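Local structure of proteasome activator protein PA26 (Trypanosoma brucei, 1YAR) at residues E108-V113 with Q227-S232. The protein activates the 20S proteasome, probably by docking its C-terminal tails and activation loops on the end of the barrel and opening the entry gate. Residues are numbered along the deposited sequence; the frame is centred on the assembly and turned at random.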
loop_
_atom_site.group_PDB
_atom_site.type_symbol
_atom_site.label_atom_id
_atom_site.label_comp_id
_atom_site.label_asym_id
_atom_site.label_seq_id
_atom_site.Cartn_x
_atom_site.Cartn_y
_atom_site.Cartn_z
ATOM N N GLU O 108 4.017 -9.198 -80.404
ATOM C CA GLU O 108 3.660 -10.148 -79.335
ATOM C C GLU O 108 2.685 -11.178 -79.901
ATOM O O GLU O 108 2.174 -10.969 -81.003
ATOM C CB GLU O 108 2.969 -9.414 -78.186
ATOM C CG GLU O 108 1.624 -8.821 -78.557
ATOM C CD GLU O 108 1.073 -7.910 -77.487
ATOM O OE1 GLU O 108 0.284 -8.382 -76.645
ATOM O OE2 GLU O 108 1.440 -6.720 -77.491
ATOM N N ASP O 109 2.431 -12.266 -79.157
ATOM C CA ASP O 109 1.429 -13.276 -79.532
ATOM C C ASP O 109 1.799 -13.896 -80.903
ATOM O O ASP O 109 0.946 -14.100 -81.791
ATOM C CB ASP O 109 0.034 -12.630 -79.551
ATOM C CG ASP O 109 -1.102 -13.644 -79.618
ATOM O OD1 ASP O 109 -0.868 -14.874 -79.493
ATOM O OD2 ASP O 109 -2.285 -13.271 -79.795
ATOM N N ASN O 110 3.093 -14.185 -81.045
ATOM C CA ASN O 110 3.682 -14.683 -82.285
ATOM C C ASN O 110 4.174 -16.124 -82.246
ATOM O O ASN O 110 4.918 -16.534 -83.128
ATOM C CB ASN O 110 4.852 -13.786 -82.682
ATOM C CG ASN O 110 4.393 -12.468 -83.254
ATOM O OD1 ASN O 110 3.353 -12.400 -83.920
ATOM N ND2 ASN O 110 5.168 -11.407 -83.016
ATOM N N LEU O 111 3.783 -16.894 -81.236
ATOM C CA LEU O 111 4.219 -18.296 -81.183
ATOM C C LEU O 111 3.673 -19.107 -82.370
ATOM O O LEU O 111 4.395 -19.938 -82.941
ATOM C CB LEU O 111 3.793 -18.958 -79.875
ATOM C CG LEU O 111 4.248 -18.279 -78.577
ATOM C CD1 LEU O 111 3.559 -18.940 -77.398
ATOM C CD2 LEU O 111 5.761 -18.324 -78.454
ATOM N N GLY O 112 2.405 -18.859 -82.723
ATOM C CA GLY O 112 1.780 -19.489 -83.896
ATOM C C GLY O 112 2.365 -18.963 -85.187
ATOM O O GLY O 112 2.598 -19.736 -86.118
ATOM N N VAL O 113 2.587 -17.648 -85.254
ATOM C CA VAL O 113 3.205 -16.997 -86.413
ATOM C C VAL O 113 4.599 -17.595 -86.708
ATOM O O VAL O 113 4.975 -17.813 -87.876
ATOM C CB VAL O 113 3.284 -15.451 -86.221
ATOM C CG1 VAL O 113 3.948 -14.802 -87.406
ATOM C CG2 VAL O 113 1.871 -14.871 -86.022
ATOM N N GLN O 227 -4.744 -21.464 -87.592
ATOM C CA GLN O 227 -5.158 -20.559 -86.549
ATOM C C GLN O 227 -3.980 -20.232 -85.625
ATOM O O GLN O 227 -3.862 -20.823 -84.549
ATOM C CB GLN O 227 -6.295 -21.183 -85.729
ATOM C CG GLN O 227 -7.563 -21.478 -86.523
ATOM C CD GLN O 227 -8.267 -20.210 -87.021
ATOM O OE1 GLN O 227 -8.024 -19.104 -86.509
ATOM N NE2 GLN O 227 -9.155 -20.374 -88.019
ATOM N N PRO O 228 -3.097 -19.327 -86.054
ATOM C CA PRO O 228 -1.875 -19.042 -85.295
ATOM C C PRO O 228 -2.124 -18.320 -83.952
ATOM O O PRO O 228 -1.253 -18.332 -83.076
ATOM C CB PRO O 228 -1.069 -18.161 -86.256
ATOM C CG PRO O 228 -2.109 -17.497 -87.148
ATOM C CD PRO O 228 -3.163 -18.558 -87.315
ATOM N N ARG O 229 -3.297 -17.699 -83.807
ATOM C CA ARG O 229 -3.661 -17.016 -82.567
ATOM C C ARG O 229 -5.018 -17.504 -82.075
ATOM O O ARG O 229 -5.931 -17.725 -82.869
ATOM C CB ARG O 229 -3.698 -15.498 -82.752
ATOM C CG ARG O 229 -2.348 -14.865 -83.087
ATOM C CD ARG O 229 -2.386 -13.361 -83.237
ATOM N NE ARG O 229 -1.034 -12.829 -83.450
ATOM C CZ ARG O 229 -0.725 -11.810 -84.237
ATOM N NH1 ARG O 229 -1.666 -11.144 -84.915
ATOM N NH2 ARG O 229 0.540 -11.443 -84.351
ATOM N N THR O 230 -5.144 -17.672 -80.768
ATOM C CA THR O 230 -6.371 -18.226 -80.201
ATOM C C THR O 230 -6.866 -17.291 -79.124
ATOM O O THR O 230 -6.144 -17.017 -78.154
ATOM C CB THR O 230 -6.145 -19.654 -79.626
ATOM O OG1 THR O 230 -4.943 -19.681 -78.841
ATOM C CG2 THR O 230 -5.857 -20.651 -80.733
ATOM N N GLY O 231 -8.095 -16.802 -79.308
ATOM C CA GLY O 231 -8.716 -15.839 -78.387
ATOM C C GLY O 231 -9.278 -16.461 -77.117
ATOM O O GLY O 231 -9.754 -17.605 -77.123
ATOM N N SER O 232 -9.220 -15.697 -76.028
ATOM C CA SER O 232 -9.815 -16.083 -74.737
ATOM C C SER O 232 -9.649 -14.949 -73.722
ATOM O O SER O 232 -9.383 -15.201 -72.536
ATOM C CB SER O 232 -9.211 -17.402 -74.197
ATOM O OG SER O 232 -7.817 -17.285 -73.932
HETATM O O HOH W 1 0.847 -16.541 -82.908
HETATM O O HOH W 2 -2.667 -17.034 -79.240
HETATM O O HOH W 3 -4.534 -14.409 -79.002
#
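R229 reaches across to the turn at D109 and N110 and grips it with one edge of its guanidinium group. Its chain runs extended from CG to NE (chi2 -179°, chi3 175°), carrying the NE-H almost straight onto D109 O, R229 NE to D109 O 2.9 Å. On the same edge R229 NH2 donates to N110 OD1 at 3.0 Å, a more bent bond, while N110 ND2 is held by K106 O and R229 NH1 by E104 O, which should hold both flat groups against rotation. D109 CG stands opposite the backbone N (chi1 -167°), and the carboxylate crosses the arginine chain at a slant, D109 OD2 3.4 Å from R229 CD. D109 OD2 lies well out of the guanidinium plane, so its long salt bridge to R229 NE is charge attraction alone; it also pairs with a basic side chain of another protein's chain. The contact joins the C-terminal tail after helix 183-226 to the loop before helix 111-130, probably the activation loop of this PA28-family helical bundle, at its proteasome-facing end. There P228 O receives a CA-H contact from G112 CA (3.3 Å). A water links P228 O, D109 O and V113 N; two more tie the D109 carboxylate to T230 N and O.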